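Local coordinates for protein putative sugar phosphate isomerase (Acidithiobacillus ferrooxidans, PDB 3L2H) that is a putative sugar phosphate isomerase of the cupin superfamily that probably binds a metal ion, its reaction and substrate remaining unproven, at residues B[60-65]-B[102-107]; B[64-69]-B[126-131]. All blocks are in the same frame, centred on the assembly; numbering follows the deposited sequence.

Both contacts start from the strand 64-65 and its flanks, and they share Leu64 and His65, which lie between two partners. Contact 1 is the more buried: residues 60-65 pair with 102-107 inside the cupin domain, where two imidazoles face a bound ethanediol and an alanine packs on a tyrosine ring away from them. Contact 2 is partly buried and joins residues 64-69 to 126-131, making strand 64-65 the edge of a second antiparallel sheet. Both have backbone pairing and a CH-pi contact; contact 2 adds two histidine-carboxylate bonds and an aspartate that grips backbone N-H groups, whereas no side-chain hydrogen bond crosses directly between the segments of contact 1. His63 of contact 1 packs against Asp130 and Tyr131 of contact 2.

Contact 1. Residues B[60-65]-B[102-107]. With EDO (1,2-ethanediol), chain N.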
ATOM      1  N   THR B  60      20.706 -14.897 -12.875  1.00 18.22           N
ATOM      2  CA  THR B  60      19.258 -14.997 -12.924  1.00 18.42           C
ATOM      3  C   THR B  60      18.819 -15.527 -14.287  1.00 18.29           C
ATOM      4  O   THR B  60      19.652 -15.818 -15.127  1.00 18.16           O
ATOM      5  CB  THR B  60      18.617 -13.577 -12.713  1.00 18.25           C
ATOM      6  OG1 THR B  60      17.216 -13.703 -12.470  1.00 18.59           O
ATOM      7  CG2 THR B  60      18.885 -12.680 -13.936  1.00 18.05           C
ATOM      8  N   GLU B  61      17.521 -15.709 -14.485  1.00 17.41           N
ATOM      9  CA  GLU B  61      16.988 -15.821 -15.841  1.00 16.80           C
ATOM     10  C   GLU B  61      16.605 -14.430 -16.266  1.00 16.29           C
ATOM     11  O   GLU B  61      15.959 -13.700 -15.501  1.00 17.27           O
ATOM     12  CB  GLU B  61      15.759 -16.728 -15.896  1.00 17.86           C
ATOM     13  CG  GLU B  61      15.009 -16.677 -17.234  1.00 18.60           C
ATOM     14  CD  GLU B  61      15.796 -17.221 -18.418  1.00 18.81           C
ATOM     15  OE1 GLU B  61      16.852 -17.853 -18.188  1.00 18.92           O
ATOM     16  OE2 GLU B  61      15.371 -17.051 -19.610  1.00 18.77           O
ATOM     17  N   TYR B  62      17.040 -14.026 -17.453  1.00 16.32           N
ATOM     18  CA  TYR B  62      16.700 -12.727 -18.067  1.00 16.24           C
ATOM     19  C   TYR B  62      15.272 -12.337 -17.753  1.00 15.62           C
ATOM     20  O   TYR B  62      14.341 -13.056 -18.118  1.00 14.79           O
ATOM     21  CB  TYR B  62      16.891 -12.853 -19.554  1.00 16.47           C
ATOM     22  CG  TYR B  62      16.800 -11.594 -20.387  1.00 17.22           C
ATOM     23  CD1 TYR B  62      17.741 -10.572 -20.270  1.00 17.57           C
ATOM     24  CD2 TYR B  62      15.771 -11.433 -21.300  1.00 17.76           C
ATOM     25  CE1 TYR B  62      17.666  -9.418 -21.075  1.00 17.32           C
ATOM     26  CE2 TYR B  62      15.689 -10.313 -22.116  1.00 18.24           C
ATOM     27  CZ  TYR B  62      16.636  -9.315 -21.996  1.00 18.38           C
ATOM     28  OH  TYR B  62      16.525  -8.223 -22.783  1.00 19.39           O
ATOM     29  N   HIS B  63      15.099 -11.203 -17.056  1.00 16.02           N
ATOM     30  CA  HIS B  63      13.773 -10.857 -16.560  1.00 15.98           C
ATOM     31  C   HIS B  63      13.521  -9.349 -16.403  1.00 16.73           C
ATOM     32  O   HIS B  63      14.443  -8.528 -16.368  1.00 16.09           O
ATOM     33  CB  HIS B  63      13.531 -11.567 -15.212  1.00 16.42           C
ATOM     34  CG  HIS B  63      14.337 -10.995 -14.093  1.00 16.84           C
ATOM     35  ND1 HIS B  63      15.570 -11.487 -13.733  1.00 18.67           N
ATOM     36  CD2 HIS B  63      14.144  -9.882 -13.335  1.00 18.82           C
ATOM     37  CE1 HIS B  63      16.065 -10.759 -12.746  1.00 19.11           C
ATOM     38  NE2 HIS B  63      15.239  -9.752 -12.512  1.00 18.71           N
ATOM     39  N   LEU B  64      12.233  -9.024 -16.279  1.00 17.29           N
ATOM     40  CA  LEU B  64      11.746  -7.663 -16.126  1.00 17.92           C
ATOM     41  C   LEU B  64      10.680  -7.663 -15.051  1.00 17.79           C
ATOM     42  O   LEU B  64       9.692  -8.400 -15.149  1.00 17.03           O
ATOM     43  CB  LEU B  64      11.112  -7.180 -17.432  1.00 18.61           C
ATOM     44  CG  LEU B  64      10.519  -5.775 -17.409  1.00 20.08           C
ATOM     45  CD1 LEU B  64      11.600  -4.703 -17.305  1.00 21.12           C
ATOM     46  CD2 LEU B  64       9.702  -5.554 -18.673  1.00 21.63           C
ATOM     47  N   HIS B  65      10.868  -6.845 -14.021  1.00 18.19           N
ATOM     48  CA  HIS B  65       9.847  -6.644 -12.986  1.00 17.62           C
ATOM     49  C   HIS B  65       8.918  -5.480 -13.350  1.00 17.98           C
ATOM     50  O   HIS B  65       9.355  -4.434 -13.811  1.00 17.34           O
ATOM     51  CB  HIS B  65      10.479  -6.271 -11.646  1.00 17.88           C
ATOM     52  CG  HIS B  65      11.203  -7.378 -10.962  1.00 18.34           C
ATOM     53  ND1 HIS B  65      10.576  -8.228 -10.086  1.00 17.35           N
ATOM     54  CD2 HIS B  65      12.515  -7.713 -10.942  1.00 19.10           C
ATOM     55  CE1 HIS B  65      11.459  -9.095  -9.615  1.00 18.91           C
ATOM     56  NE2 HIS B  65      12.641  -8.806 -10.118  1.00 19.27           N
ATOM     57  N   ALA B 102      11.672  -0.891 -16.728  1.00 21.55           N
ATOM     58  CA  ALA B 102      12.680  -0.133 -17.429  1.00 20.65           C
ATOM     59  C   ALA B 102      13.466  -0.977 -18.408  1.00 20.46           C
ATOM     60  O   ALA B 102      13.643  -0.566 -19.544  1.00 19.67           O
ATOM     61  CB  ALA B 102      13.627   0.530 -16.428  1.00 20.09           C
ATOM     62  N   ALA B 103      13.947  -2.149 -17.986  1.00 19.06           N
ATOM     63  CA  ALA B 103      14.784  -2.958 -18.853  1.00 18.28           C
ATOM     64  C   ALA B 103      14.900  -4.395 -18.334  1.00 17.50           C
ATOM     65  O   ALA B 103      15.185  -4.597 -17.151  1.00 18.56           O
ATOM     66  CB  ALA B 103      16.156  -2.343 -18.944  1.00 17.69           C
ATOM     67  N   ALA B 104      14.682  -5.376 -19.200  1.00 16.54           N
ATOM     68  CA  ALA B 104      14.985  -6.778 -18.865  1.00 15.92           C
ATOM     69  C   ALA B 104      16.503  -6.928 -18.748  1.00 15.38           C
ATOM     70  O   ALA B 104      17.244  -6.307 -19.505  1.00 14.80           O
ATOM     71  CB  ALA B 104      14.411  -7.721 -19.942  1.00 15.84           C
ATOM     72  N   HIS B 105      16.967  -7.752 -17.825  1.00 16.11           N
ATOM     73  CA  HIS B 105      18.386  -7.967 -17.659  1.00 16.31           C
ATOM     74  C   HIS B 105      18.750  -9.318 -17.117  1.00 16.45           C
ATOM     75  O   HIS B 105      17.929 -10.012 -16.500  1.00 17.27           O
ATOM     76  CB  HIS B 105      18.968  -6.909 -16.680  1.00 17.16           C
ATOM     77  CG  HIS B 105      19.042  -7.371 -15.265  1.00 17.43           C
ATOM     78  ND1 HIS B 105      17.986  -7.271 -14.390  1.00 18.11           N
ATOM     79  CD2 HIS B 105      20.058  -7.957 -14.573  1.00 18.51           C
ATOM     80  CE1 HIS B 105      18.345  -7.787 -13.219  1.00 19.53           C
ATOM     81  NE2 HIS B 105      19.609  -8.192 -13.301  1.00 18.89           N
ATOM     82  N   SER B 106      20.018  -9.655 -17.329  1.00 16.77           N
ATOM     83  CA  SER B 106      20.692 -10.715 -16.633  1.00 18.23           C
ATOM     84  C   SER B 106      22.189 -10.358 -16.580  1.00 17.92           C
ATOM     85  O   SER B 106      22.656  -9.508 -17.311  1.00 18.10           O
ATOM     86  CB  SER B 106      20.479 -12.091 -17.285  1.00 18.40           C
ATOM     87  OG  SER B 106      20.917 -12.090 -18.641  1.00 20.73           O
ATOM     88  N   ILE B 107      22.912 -11.010 -15.679  1.00 17.84           N
ATOM     89  CA  ILE B 107      24.354 -10.880 -15.566  1.00 17.09           C
ATOM     90  C   ILE B 107      25.013 -12.256 -15.700  1.00 17.63           C
ATOM     91  O   ILE B 107      24.532 -13.246 -15.116  1.00 17.16           O
ATOM     92  CB  ILE B 107      24.752 -10.269 -14.204  1.00 16.76           C
ATOM     93  CG1 ILE B 107      24.338  -8.799 -14.132  1.00 16.66           C
ATOM     94  CG2 ILE B 107      26.290 -10.380 -13.926  1.00 16.72           C
ATOM     95  CD1 ILE B 107      24.231  -8.218 -12.695  1.00 16.47           C
TER
HETATM   96  C1  EDO N 165      19.662 -10.518  -9.897  1.00 29.66           C
HETATM   97  O1  EDO N 165      18.333 -10.259 -10.399  1.00 29.55           O
HETATM   98  C2  EDO N 165      20.665  -9.599 -10.550  1.00 29.06           C
HETATM   99  O2  EDO N 165      20.922 -10.109 -11.877  1.00 28.94           O
HETATM  100  O   HOH W   1      15.394  -6.306 -15.060  1.00 18.18           O
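His63 and His105 lie side by side and point the same way, their ring planes 63° apart and His63 NE2 3.7 Å from His105 CE1. Their backbones form an antiparallel hydrogen-bonded pair, His63 N to His105 O at 3.1 Å and His105 N to His63 O at 3.0 Å, which brings both imidazoles to one side. His63 ND1 donates in its ring plane to Glu61 O, fixing the ring's rotation and leaving NE2 to bond Glu70. A water donates to His63 O and Ala103 O and meets His105 ND1 at 2.8 Å, while His105 NE2 bonds O2 of the ethanediol at 2.7 Å; thus both nitrogens of that ring are engaged. Away from the imidazoles, Tyr62 has CG anti to the backbone N (chi1 -171°), which swings its ring across Ala104. Ala104 CB sits over one face of the ring, toward the rim, 3.4 Å from Tyr62 CZ; alanine is small enough for this close CH-pi contact. Leu64 CD1 reaches the Ala103 backbone. The ethanediol, probably from the crystallisation liquor, also bonds Glu70. His63, His65, Glu70 and His105 fit the three-histidine, one-glutamate pattern of the cupin metal site, consistent with the metal binding assigned to this protein.

Contact 2. Residues B[64-69]-B[126-131]; sequences LHHYEE and QDVVDY
Asp127 receives His65 ND1 on its OD2, 2.7 Å away, through the syn lone pair, with ring and carboxylate only 3° from coplanar. Its chi1 of -164° sets CG anti to the backbone N and turns the carboxylate in toward the loop 66-69. There Asp127 OD1 takes Tyr67 N at 2.9 Å and, weakly, Glu68 N, so one short acidic side chain grips both a histidine and a turn of backbone. A water donates to Asp127 OD2 at 2.6 Å. Glu68 OE1 lies near this oxygen, a proximity of like charges that is probably eased by the water, which reaches Glu68 OE1 only weakly, and by the partners of Glu68 OE2, a hydrogen bond from Leu124 N and a salt bridge to Arg140.

Asp130 makes a different bond: its OD2 is met from above the carboxylate plane by His66 NE2, 2.8 Å away, ring and carboxylate being 85° apart, while OD1 forms a salt bridge with Arg137. The backbones run as an antiparallel pair, Leu64 and Asp130 hydrogen-bonded and His65 and Val129 not, joining the 64-69 segment, which carries the cupin histidine His65, to the edge of a four-stranded antiparallel sheet.

Val128 lays CG1 over the centre of the His66 ring, 3.9 Å from its centroid, a CH-pi contact that suits a branched aliphatic side chain. Replacing His66 with an alanine would probably leave Asp130 OD2 without this donor and open a gap beneath Val128 CG1. Beyond the turn, Tyr67 OH bonds Asn142 of the third subunit.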
ATOM      1  N   LEU B  64      12.233  -9.024 -16.279  1.00 17.29           N
ATOM      2  CA  LEU B  64      11.746  -7.663 -16.126  1.00 17.92           C
ATOM      3  C   LEU B  64      10.680  -7.663 -15.051  1.00 17.79           C
ATOM      4  O   LEU B  64       9.692  -8.400 -15.149  1.00 17.03           O
ATOM      5  CB  LEU B  64      11.112  -7.180 -17.432  1.00 18.61           C
ATOM      6  CG  LEU B  64      10.519  -5.775 -17.409  1.00 20.08           C
ATOM      7  CD1 LEU B  64      11.600  -4.703 -17.305  1.00 21.12           C
ATOM      8  CD2 LEU B  64       9.702  -5.554 -18.673  1.00 21.63           C
ATOM      9  N   HIS B  65      10.868  -6.845 -14.021  1.00 18.19           N
ATOM     10  CA  HIS B  65       9.847  -6.644 -12.986  1.00 17.62           C
ATOM     11  C   HIS B  65       8.918  -5.480 -13.350  1.00 17.98           C
ATOM     12  O   HIS B  65       9.355  -4.434 -13.811  1.00 17.34           O
ATOM     13  CB  HIS B  65      10.479  -6.271 -11.646  1.00 17.88           C
ATOM     14  CG  HIS B  65      11.203  -7.378 -10.962  1.00 18.34           C
ATOM     15  ND1 HIS B  65      10.576  -8.228 -10.086  1.00 17.35           N
ATOM     16  CD2 HIS B  65      12.515  -7.713 -10.942  1.00 19.10           C
ATOM     17  CE1 HIS B  65      11.459  -9.095  -9.615  1.00 18.91           C
ATOM     18  NE2 HIS B  65      12.641  -8.806 -10.118  1.00 19.27           N
ATOM     19  N   HIS B  66       7.649  -5.638 -13.064  1.00 18.14           N
ATOM     20  CA  HIS B  66       6.689  -4.586 -13.302  1.00 18.75           C
ATOM     21  C   HIS B  66       6.441  -3.694 -12.074  1.00 17.98           C
ATOM     22  O   HIS B  66       5.977  -2.572 -12.253  1.00 18.26           O
ATOM     23  CB  HIS B  66       5.336  -5.199 -13.722  1.00 18.67           C
ATOM     24  CG  HIS B  66       5.350  -5.846 -15.066  1.00 19.05           C
ATOM     25  ND1 HIS B  66       4.293  -5.749 -15.944  1.00 19.22           N
ATOM     26  CD2 HIS B  66       6.294  -6.599 -15.688  1.00 19.24           C
ATOM     27  CE1 HIS B  66       4.588  -6.418 -17.043  1.00 19.94           C
ATOM     28  NE2 HIS B  66       5.797  -6.939 -16.914  1.00 19.02           N
ATOM     29  N   TYR B  67       6.676  -4.203 -10.862  1.00 17.59           N
ATOM     30  CA  TYR B  67       6.401  -3.457  -9.621  1.00 17.44           C
ATOM     31  C   TYR B  67       7.571  -3.388  -8.643  1.00 18.18           C
ATOM     32  O   TYR B  67       7.731  -2.376  -7.941  1.00 20.28           O
ATOM     33  CB  TYR B  67       5.173  -4.070  -8.882  1.00 17.33           C
ATOM     34  CG  TYR B  67       3.886  -3.763  -9.584  1.00 16.87           C
ATOM     35  CD1 TYR B  67       3.214  -2.570  -9.346  1.00 16.67           C
ATOM     36  CD2 TYR B  67       3.377  -4.621 -10.534  1.00 16.80           C
ATOM     37  CE1 TYR B  67       2.047  -2.270 -10.046  1.00 16.76           C
ATOM     38  CE2 TYR B  67       2.190  -4.333 -11.255  1.00 16.14           C
ATOM     39  CZ  TYR B  67       1.535  -3.181 -10.996  1.00 16.35           C
ATOM     40  OH  TYR B  67       0.384  -2.852 -11.679  1.00 15.46           O
ATOM     41  N   GLU B  68       8.352  -4.445  -8.527  1.00 16.41           N
ATOM     42  CA  GLU B  68       9.515  -4.416  -7.631  1.00 17.35           C
ATOM     43  C   GLU B  68      10.769  -3.820  -8.287  1.00 18.14           C
ATOM     44  O   GLU B  68      11.168  -4.241  -9.382  1.00 18.91           O
ATOM     45  CB  GLU B  68       9.874  -5.807  -7.110  1.00 17.58           C
ATOM     46  CG  GLU B  68       8.903  -6.437  -6.097  1.00 18.02           C
ATOM     47  CD  GLU B  68       9.350  -7.796  -5.589  1.00 19.01           C
ATOM     48  OE1 GLU B  68      10.376  -8.328  -6.080  1.00 19.21           O
ATOM     49  OE2 GLU B  68       8.698  -8.361  -4.650  1.00 19.86           O
ATOM     50  N   GLU B  69      11.369  -2.820  -7.633  1.00 16.56           N
ATOM     51  CA  GLU B  69      12.681  -2.331  -8.022  1.00 15.90           C
ATOM     52  C   GLU B  69      13.781  -3.314  -7.610  1.00 16.21           C
ATOM     53  O   GLU B  69      13.628  -4.084  -6.665  1.00 15.66           O
ATOM     54  CB  GLU B  69      12.934  -0.937  -7.394  1.00 16.30           C
ATOM     55  CG  GLU B  69      12.021   0.090  -8.069  1.00 17.85           C
ATOM     56  CD  GLU B  69      12.243   1.494  -7.598  1.00 18.02           C
ATOM     57  OE1 GLU B  69      12.802   1.645  -6.502  1.00 17.48           O
ATOM     58  OE2 GLU B  69      11.831   2.424  -8.331  1.00 18.35           O
ATOM     59  N   GLN B 126       2.573  -8.146  -4.235  1.00 17.36           N
ATOM     60  CA  GLN B 126       2.196  -8.352  -5.630  1.00 17.20           C
ATOM     61  C   GLN B 126       3.281  -7.867  -6.611  1.00 16.62           C
ATOM     62  O   GLN B 126       3.803  -6.753  -6.495  1.00 16.90           O
ATOM     63  CB  GLN B 126       0.895  -7.626  -5.975  1.00 17.63           C
ATOM     64  CG  GLN B 126      -0.371  -8.125  -5.219  1.00 18.75           C
ATOM     65  CD  GLN B 126      -1.657  -7.375  -5.666  1.00 20.53           C
ATOM     66  OE1 GLN B 126      -1.991  -6.378  -5.048  1.00 19.18           O
ATOM     67  NE2 GLN B 126      -2.337  -7.830  -6.792  1.00 20.52           N
ATOM     68  N   ASP B 127       3.520  -8.664  -7.639  1.00 15.30           N
ATOM     69  CA  ASP B 127       4.443  -8.269  -8.705  1.00 15.97           C
ATOM     70  C   ASP B 127       4.076  -9.063  -9.941  1.00 14.68           C
ATOM     71  O   ASP B 127       3.311 -10.041  -9.892  1.00 14.22           O
ATOM     72  CB  ASP B 127       5.892  -8.538  -8.263  1.00 16.25           C
ATOM     73  CG  ASP B 127       6.959  -7.831  -9.118  1.00 17.18           C
ATOM     74  OD1 ASP B 127       6.653  -6.886  -9.882  1.00 17.34           O
ATOM     75  OD2 ASP B 127       8.133  -8.271  -8.977  1.00 19.01           O
ATOM     76  N   VAL B 128       4.612  -8.625 -11.058  1.00 15.75           N
ATOM     77  CA  VAL B 128       4.480  -9.298 -12.323  1.00 15.09           C
ATOM     78  C   VAL B 128       5.900  -9.326 -12.866  1.00 16.71           C
ATOM     79  O   VAL B 128       6.602  -8.303 -12.825  1.00 16.52           O
ATOM     80  CB  VAL B 128       3.533  -8.587 -13.278  1.00 14.98           C
ATOM     81  CG1 VAL B 128       3.472  -9.367 -14.625  1.00 13.65           C
ATOM     82  CG2 VAL B 128       2.131  -8.412 -12.651  1.00 15.40           C
ATOM     83  N   VAL B 129       6.354 -10.487 -13.304  1.00 16.76           N
ATOM     84  CA  VAL B 129       7.699 -10.599 -13.819  1.00 16.84           C
ATOM     85  C   VAL B 129       7.668 -11.269 -15.164  1.00 16.93           C
ATOM     86  O   VAL B 129       7.062 -12.339 -15.303  1.00 16.10           O
ATOM     87  CB  VAL B 129       8.606 -11.396 -12.889  1.00 17.57           C
ATOM     88  CG1 VAL B 129      10.071 -11.416 -13.468  1.00 17.69           C
ATOM     89  CG2 VAL B 129       8.537 -10.851 -11.452  1.00 18.28           C
ATOM     90  N   ASP B 130       8.341 -10.671 -16.150  1.00 16.03           N
ATOM     91  CA  ASP B 130       8.413 -11.244 -17.477  1.00 16.73           C
ATOM     92  C   ASP B 130       9.732 -11.950 -17.660  1.00 17.24           C
ATOM     93  O   ASP B 130      10.767 -11.450 -17.229  1.00 15.51           O
ATOM     94  CB  ASP B 130       8.278 -10.203 -18.561  1.00 16.43           C
ATOM     95  CG  ASP B 130       6.856  -9.719 -18.719  1.00 18.19           C
ATOM     96  OD1 ASP B 130       5.948 -10.508 -18.383  1.00 17.87           O
ATOM     97  OD2 ASP B 130       6.651  -8.539 -19.088  1.00 18.66           O
ATOM     98  N   TYR B 131       9.661 -13.142 -18.258  1.00 17.16           N
ATOM     99  CA  TYR B 131      10.850 -13.891 -18.677  1.00 17.16           C
ATOM    100  C   TYR B 131      10.834 -13.985 -20.200  1.00 17.26           C
ATOM    101  O   TYR B 131      10.403 -14.994 -20.769  1.00 19.00           O
ATOM    102  CB  TYR B 131      10.877 -15.260 -18.015  1.00 17.00           C
ATOM    103  CG  TYR B 131      10.886 -15.201 -16.515  1.00 17.47           C
ATOM    104  CD1 TYR B 131      12.031 -14.881 -15.821  1.00 17.34           C
ATOM    105  CD2 TYR B 131       9.736 -15.449 -15.799  1.00 18.41           C
ATOM    106  CE1 TYR B 131      12.054 -14.830 -14.451  1.00 17.88           C
ATOM    107  CE2 TYR B 131       9.733 -15.387 -14.412  1.00 19.32           C
ATOM    108  CZ  TYR B 131      10.894 -15.103 -13.748  1.00 19.74           C
ATOM    109  OH  TYR B 131      10.885 -15.030 -12.367  1.00 22.58           O
TER
HETATM  110  O   HOH W   2       8.903 -10.326  -7.522  1.00 21.73           O